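DNA repair protein RAD7 (Saccharomyces cerevisiae, PDB 5ZB2) acts in global genome nucleotide excision repair as a component of the GGR complex and interacts with Elc1; this C-terminal part carries its leucine-rich repeats. Local coordinates at residues R302-L316 with L329-L343. Sequence-based numbering, arbitrary orientation.
Sequences RRCLQLGDMAIIELL and LNSLKELTKEAFVAL
Asp309 and Thr336 meet where helix 309-316 starts beside the short helix 337-341, in neighbouring turns of the leucine-rich repeat solenoid; the helix axes run 3° from parallel. Followed outward, Asp309 first sets its CB 4.1 Å from Ala339 CB. With CG anti to its own carbonyl carbon (chi1 -65°) and 3.3 Å from Thr336 OG1, the side chain crosses that of Thr336 at about a right angle. OD1 receives Thr336 N at 2.7 Å through its syn lone pair, nearly straight at 168°, and lies 3.3 Å from Ala339 CB, while OD2 accepts from Thr336 OG1 in a very short bond. OG1 in turn takes Glu338 N, the capping bond of helix 337-341. Replaced by alanine, the residue would lose both carboxylate oxygens, which would probably leave Thr336 N without its acceptor and the Thr336 hydroxyl freer to turn.

Further inside, Ile312 CD1 packs on Leu329 CD2 at 3.6 Å and its CG1 on Leu335 CD2, whereas Leu316 CD2 reaches Leu343 CD1 at 3.7 Å. At the far end Arg303 N bonds Asn330 O at 2.9 Å, nearly straight, and water 2 joins the carbonyls of Leu305 and Leu307 to Glu334 N. The polar bonds are consistent with holding the loops and the start of helix 337-341 in place, while aliphatic side chains pack between the turns.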
loop_
_atom_site.group_PDB
_atom_site.type_symbol
_atom_site.label_atom_id
_atom_site.label_comp_id
_atom_site.label_asym_id
_atom_site.label_seq_id
_atom_site.Cartn_x
_atom_site.Cartn_y
_atom_site.Cartn_z
ATOM N N ARG A 302 41.548 -8.294 -12.426
ATOM C CA ARG A 302 40.932 -8.616 -13.708
ATOM C C ARG A 302 41.242 -7.549 -14.749
ATOM O O ARG A 302 40.941 -6.367 -14.553
ATOM C CB ARG A 302 39.416 -8.761 -13.540
ATOM C CG ARG A 302 38.684 -9.148 -14.826
ATOM C CD ARG A 302 37.176 -9.241 -14.625
ATOM N NE ARG A 302 36.605 -7.937 -14.308
ATOM C CZ ARG A 302 36.348 -6.991 -15.206
ATOM N NH1 ARG A 302 36.607 -7.196 -16.493
ATOM N NH2 ARG A 302 35.835 -5.832 -14.814
ATOM N N ARG A 303 41.843 -7.985 -15.856
ATOM C CA ARG A 303 42.115 -7.140 -17.021
ATOM C C ARG A 303 43.075 -5.997 -16.696
ATOM O O ARG A 303 43.018 -4.932 -17.312
ATOM C CB ARG A 303 40.819 -6.602 -17.637
ATOM C CG ARG A 303 40.064 -7.654 -18.447
ATOM C CD ARG A 303 38.979 -7.051 -19.324
ATOM N NE ARG A 303 39.509 -6.070 -20.269
ATOM C CZ ARG A 303 40.181 -6.375 -21.376
ATOM N NH1 ARG A 303 40.425 -7.642 -21.687
ATOM N NH2 ARG A 303 40.620 -5.409 -22.171
ATOM N N CYS A 304 43.978 -6.216 -15.737
ATOM C CA CYS A 304 45.154 -5.359 -15.572
ATOM C C CYS A 304 46.247 -5.904 -16.485
ATOM O O CYS A 304 47.180 -6.590 -16.061
ATOM C CB CYS A 304 45.598 -5.320 -14.119
ATOM S SG CYS A 304 44.781 -4.061 -13.151
ATOM N N LEU A 305 46.127 -5.559 -17.769
ATOM C CA LEU A 305 46.795 -6.316 -18.823
ATOM C C LEU A 305 48.312 -6.330 -18.668
ATOM O O LEU A 305 48.972 -7.255 -19.156
ATOM C CB LEU A 305 46.405 -5.746 -20.189
ATOM C CG LEU A 305 44.903 -5.714 -20.493
ATOM C CD1 LEU A 305 44.641 -5.049 -21.838
ATOM C CD2 LEU A 305 44.300 -7.118 -20.466
ATOM N N GLN A 306 48.887 -5.326 -18.002
ATOM C CA GLN A 306 50.339 -5.239 -17.916
ATOM C C GLN A 306 50.939 -6.108 -16.818
ATOM O O GLN A 306 52.148 -6.360 -16.846
ATOM C CB GLN A 306 50.773 -3.793 -17.673
ATOM C CG GLN A 306 50.634 -2.874 -18.866
ATOM C CD GLN A 306 51.484 -1.624 -18.717
ATOM O OE1 GLN A 306 52.702 -1.707 -18.567
ATOM N NE2 GLN A 306 50.842 -0.461 -18.738
ATOM N N LEU A 307 50.139 -6.567 -15.859
ATOM C CA LEU A 307 50.695 -7.123 -14.632
ATOM C C LEU A 307 51.333 -8.483 -14.878
ATOM O O LEU A 307 50.734 -9.365 -15.506
ATOM C CB LEU A 307 49.611 -7.233 -13.564
ATOM C CG LEU A 307 48.930 -5.920 -13.183
ATOM C CD1 LEU A 307 47.980 -6.164 -12.021
ATOM C CD2 LEU A 307 49.933 -4.824 -12.840
ATOM N N GLY A 308 52.551 -8.646 -14.361
ATOM C CA GLY A 308 53.318 -9.865 -14.515
ATOM C C GLY A 308 53.680 -10.519 -13.195
ATOM O O GLY A 308 53.089 -10.215 -12.153
ATOM N N ASP A 309 54.674 -11.408 -13.232
ATOM C CA ASP A 309 54.929 -12.306 -12.108
ATOM C C ASP A 309 55.228 -11.540 -10.822
ATOM O O ASP A 309 54.672 -11.846 -9.762
ATOM C CB ASP A 309 56.087 -13.248 -12.445
ATOM C CG ASP A 309 55.765 -14.188 -13.594
ATOM O OD1 ASP A 309 54.571 -14.418 -13.866
ATOM O OD2 ASP A 309 56.709 -14.702 -14.228
ATOM N N MET A 310 56.118 -10.546 -10.887
ATOM C CA MET A 310 56.635 -9.957 -9.655
ATOM C C MET A 310 55.542 -9.274 -8.844
ATOM O O MET A 310 55.590 -9.287 -7.609
ATOM C CB MET A 310 57.761 -8.971 -9.969
ATOM C CG MET A 310 59.112 -9.633 -10.204
ATOM S SD MET A 310 59.642 -10.686 -8.831
ATOM C CE MET A 310 59.755 -9.488 -7.503
ATOM N N ALA A 311 54.557 -8.668 -9.507
ATOM C CA ALA A 311 53.437 -8.085 -8.779
ATOM C C ALA A 311 52.741 -9.135 -7.918
ATOM O O ALA A 311 52.441 -8.894 -6.741
ATOM C CB ALA A 311 52.453 -7.448 -9.757
ATOM N N ILE A 312 52.491 -10.317 -8.488
ATOM C CA ILE A 312 51.779 -11.368 -7.766
ATOM C C ILE A 312 52.669 -11.986 -6.696
ATOM O O ILE A 312 52.203 -12.319 -5.599
ATOM C CB ILE A 312 51.266 -12.435 -8.751
ATOM C CG1 ILE A 312 50.431 -11.793 -9.865
ATOM C CG2 ILE A 312 50.453 -13.500 -8.020
ATOM C CD1 ILE A 312 49.290 -10.931 -9.375
ATOM N N ILE A 313 53.956 -12.166 -7.000
ATOM C CA ILE A 313 54.875 -12.755 -6.028
ATOM C C ILE A 313 55.013 -11.841 -4.818
ATOM O O ILE A 313 54.901 -12.283 -3.669
ATOM C CB ILE A 313 56.239 -13.043 -6.683
ATOM C CG1 ILE A 313 56.082 -14.116 -7.766
ATOM C CG2 ILE A 313 57.267 -13.484 -5.638
ATOM C CD1 ILE A 313 57.349 -14.406 -8.549
ATOM N N GLU A 314 55.261 -10.550 -5.057
ATOM C CA GLU A 314 55.377 -9.608 -3.947
ATOM C C GLU A 314 54.100 -9.580 -3.117
ATOM O O GLU A 314 54.154 -9.447 -1.888
ATOM C CB GLU A 314 55.707 -8.211 -4.474
ATOM C CG GLU A 314 57.101 -8.068 -5.084
ATOM C CD GLU A 314 58.223 -8.228 -4.064
ATOM O OE1 GLU A 314 57.940 -8.240 -2.848
ATOM O OE2 GLU A 314 59.394 -8.343 -4.484
ATOM N N LEU A 315 52.940 -9.702 -3.768
ATOM C CA LEU A 315 51.678 -9.752 -3.035
ATOM C C LEU A 315 51.644 -10.946 -2.087
ATOM O O LEU A 315 51.357 -10.802 -0.893
ATOM C CB LEU A 315 50.502 -9.811 -4.015
ATOM C CG LEU A 315 49.113 -10.051 -3.410
ATOM C CD1 LEU A 315 48.694 -8.897 -2.515
ATOM C CD2 LEU A 315 48.077 -10.279 -4.504
ATOM N N LEU A 316 51.938 -12.141 -2.606
ATOM C CA LEU A 316 51.846 -13.352 -1.795
ATOM C C LEU A 316 52.884 -13.362 -0.678
ATOM O O LEU A 316 52.575 -13.732 0.460
ATOM C CB LEU A 316 52.012 -14.583 -2.684
ATOM C CG LEU A 316 50.983 -14.739 -3.805
ATOM C CD1 LEU A 316 51.440 -15.801 -4.782
ATOM C CD2 LEU A 316 49.612 -15.083 -3.245
ATOM N N LEU A 329 42.906 -13.345 -11.351
ATOM C CA LEU A 329 43.990 -12.968 -12.250
ATOM C C LEU A 329 43.540 -12.944 -13.707
ATOM O O LEU A 329 44.375 -13.017 -14.617
ATOM C CB LEU A 329 45.167 -13.930 -12.081
ATOM C CG LEU A 329 45.689 -14.110 -10.651
ATOM C CD1 LEU A 329 46.703 -15.236 -10.609
ATOM C CD2 LEU A 329 46.301 -12.818 -10.107
ATOM N N ASN A 330 42.237 -12.822 -13.940
ATOM C CA ASN A 330 41.672 -12.968 -15.274
ATOM C C ASN A 330 42.314 -12.002 -16.260
ATOM O O ASN A 330 42.396 -10.797 -16.010
ATOM C CB ASN A 330 40.163 -12.731 -15.211
ATOM C CG ASN A 330 39.471 -12.988 -16.533
ATOM O OD1 ASN A 330 39.663 -12.262 -17.508
ATOM N ND2 ASN A 330 38.637 -14.015 -16.561
ATOM N N SER A 331 42.770 -12.550 -17.386
ATOM C CA SER A 331 43.326 -11.825 -18.529
ATOM C C SER A 331 44.736 -11.306 -18.281
ATOM O O SER A 331 45.211 -10.471 -19.066
ATOM C CB SER A 331 42.442 -10.647 -18.953
ATOM O OG SER A 331 41.126 -11.070 -19.247
ATOM N N LEU A 332 45.428 -11.759 -17.233
ATOM C CA LEU A 332 46.823 -11.368 -17.023
ATOM C C LEU A 332 47.696 -12.215 -17.944
ATOM O O LEU A 332 48.258 -13.246 -17.564
ATOM C CB LEU A 332 47.224 -11.514 -15.561
ATOM C CG LEU A 332 46.508 -10.617 -14.542
ATOM C CD1 LEU A 332 47.418 -10.350 -13.347
ATOM C CD2 LEU A 332 46.032 -9.309 -15.151
ATOM N N LYS A 333 47.810 -11.746 -19.189
ATOM C CA LYS A 333 48.542 -12.470 -20.219
ATOM C C LYS A 333 50.044 -12.490 -19.966
ATOM O O LYS A 333 50.739 -13.343 -20.526
ATOM C CB LYS A 333 48.267 -11.841 -21.585
ATOM C CG LYS A 333 47.867 -12.836 -22.663
ATOM C CD LYS A 333 46.436 -13.321 -22.479
ATOM C CE LYS A 333 45.972 -14.143 -23.672
ATOM N NZ LYS A 333 44.559 -14.588 -23.534
ATOM N N GLU A 334 50.560 -11.574 -19.143
ATOM C CA GLU A 334 51.998 -11.489 -18.920
ATOM C C GLU A 334 52.506 -12.474 -17.877
ATOM O O GLU A 334 53.721 -12.677 -17.788
ATOM C CB GLU A 334 52.382 -10.071 -18.497
ATOM C CG GLU A 334 52.141 -9.023 -19.568
ATOM C CD GLU A 334 52.930 -9.295 -20.833
ATOM O OE1 GLU A 334 54.107 -9.700 -20.726
ATOM O OE2 GLU A 334 52.366 -9.116 -21.933
ATOM N N LEU A 335 51.627 -13.090 -17.098
ATOM C CA LEU A 335 52.080 -14.039 -16.094
ATOM C C LEU A 335 52.742 -15.242 -16.756
ATOM O O LEU A 335 52.427 -15.612 -17.890
ATOM C CB LEU A 335 50.909 -14.500 -15.223
ATOM C CG LEU A 335 50.234 -13.421 -14.372
ATOM C CD1 LEU A 335 49.015 -13.991 -13.667
ATOM C CD2 LEU A 335 51.214 -12.829 -13.360
ATOM N N THR A 336 53.677 -15.846 -16.036
ATOM C CA THR A 336 54.313 -17.089 -16.439
ATOM C C THR A 336 54.095 -18.121 -15.338
ATOM O O THR A 336 53.451 -17.850 -14.322
ATOM C CB THR A 336 55.811 -16.897 -16.712
ATOM O OG1 THR A 336 56.527 -16.843 -15.473
ATOM C CG2 THR A 336 56.069 -15.619 -17.508
ATOM N N LYS A 337 54.652 -19.315 -15.545
ATOM C CA LYS A 337 54.476 -20.386 -14.570
ATOM C C LYS A 337 55.097 -20.027 -13.225
ATOM O O LYS A 337 54.642 -20.513 -12.184
ATOM C CB LYS A 337 55.082 -21.680 -15.111
ATOM C CG LYS A 337 54.797 -22.905 -14.263
ATOM C CD LYS A 337 55.305 -24.164 -14.945
ATOM C CE LYS A 337 54.900 -25.422 -14.194
ATOM N NZ LYS A 337 55.403 -26.650 -14.872
ATOM N N GLU A 338 56.118 -19.168 -13.221
ATOM C CA GLU A 338 56.802 -18.836 -11.976
ATOM C C GLU A 338 55.869 -18.154 -10.984
ATOM O O GLU A 338 56.006 -18.347 -9.770
ATOM C CB GLU A 338 58.013 -17.945 -12.263
ATOM C CG GLU A 338 58.891 -17.671 -11.048
ATOM C CD GLU A 338 59.548 -18.925 -10.504
ATOM O OE1 GLU A 338 59.522 -19.961 -11.205
ATOM O OE2 GLU A 338 60.087 -18.875 -9.378
ATOM N N ALA A 339 54.923 -17.348 -11.472
ATOM C CA ALA A 339 53.980 -16.696 -10.571
ATOM C C ALA A 339 53.207 -17.721 -9.749
ATOM O O ALA A 339 53.014 -17.541 -8.541
ATOM C CB ALA A 339 53.014 -15.815 -11.365
ATOM N N PHE A 340 52.762 -18.806 -10.385
ATOM C CA PHE A 340 51.955 -19.796 -9.687
ATOM C C PHE A 340 52.789 -20.708 -8.797
ATOM O O PHE A 340 52.230 -21.370 -7.914
ATOM C CB PHE A 340 51.165 -20.625 -10.698
ATOM C CG PHE A 340 50.256 -19.804 -11.564
ATOM C CD1 PHE A 340 49.039 -19.356 -11.081
ATOM C CD2 PHE A 340 50.622 -19.468 -12.856
ATOM C CE1 PHE A 340 48.202 -18.594 -11.873
ATOM C CE2 PHE A 340 49.784 -18.707 -13.653
ATOM C CZ PHE A 340 48.575 -18.271 -13.161
ATOM N N VAL A 341 54.107 -20.754 -9.001
ATOM C CA VAL A 341 54.973 -21.493 -8.087
ATOM C C VAL A 341 54.791 -20.980 -6.667
ATOM O O VAL A 341 54.718 -21.762 -5.711
ATOM C CB VAL A 341 56.442 -21.393 -8.542
ATOM C CG1 VAL A 341 57.357 -22.109 -7.567
ATOM C CG2 VAL A 341 56.610 -21.978 -9.936
ATOM N N ALA A 342 54.700 -19.659 -6.507
ATOM C CA ALA A 342 54.546 -19.049 -5.193
ATOM C C ALA A 342 53.112 -19.065 -4.687
ATOM O O ALA A 342 52.887 -18.760 -3.511
ATOM C CB ALA A 342 55.046 -17.604 -5.229
ATOM N N LEU A 343 52.141 -19.412 -5.533
ATOM C CA LEU A 343 50.730 -19.369 -5.149
ATOM C C LEU A 343 50.394 -20.627 -4.352
ATOM O O LEU A 343 49.802 -21.588 -4.851
ATOM C CB LEU A 343 49.847 -19.226 -6.384
ATOM C CG LEU A 343 48.348 -19.026 -6.148
ATOM C CD1 LEU A 343 48.083 -17.835 -5.241
ATOM C CD2 LEU A 343 47.630 -18.847 -7.479
HETATM O O HOH W 1 39.344 -10.212 -21.014
HETATM O O HOH W 2 49.179 -9.425 -17.701
HETATM O O HOH W 3 55.915 -11.946 -15.874
#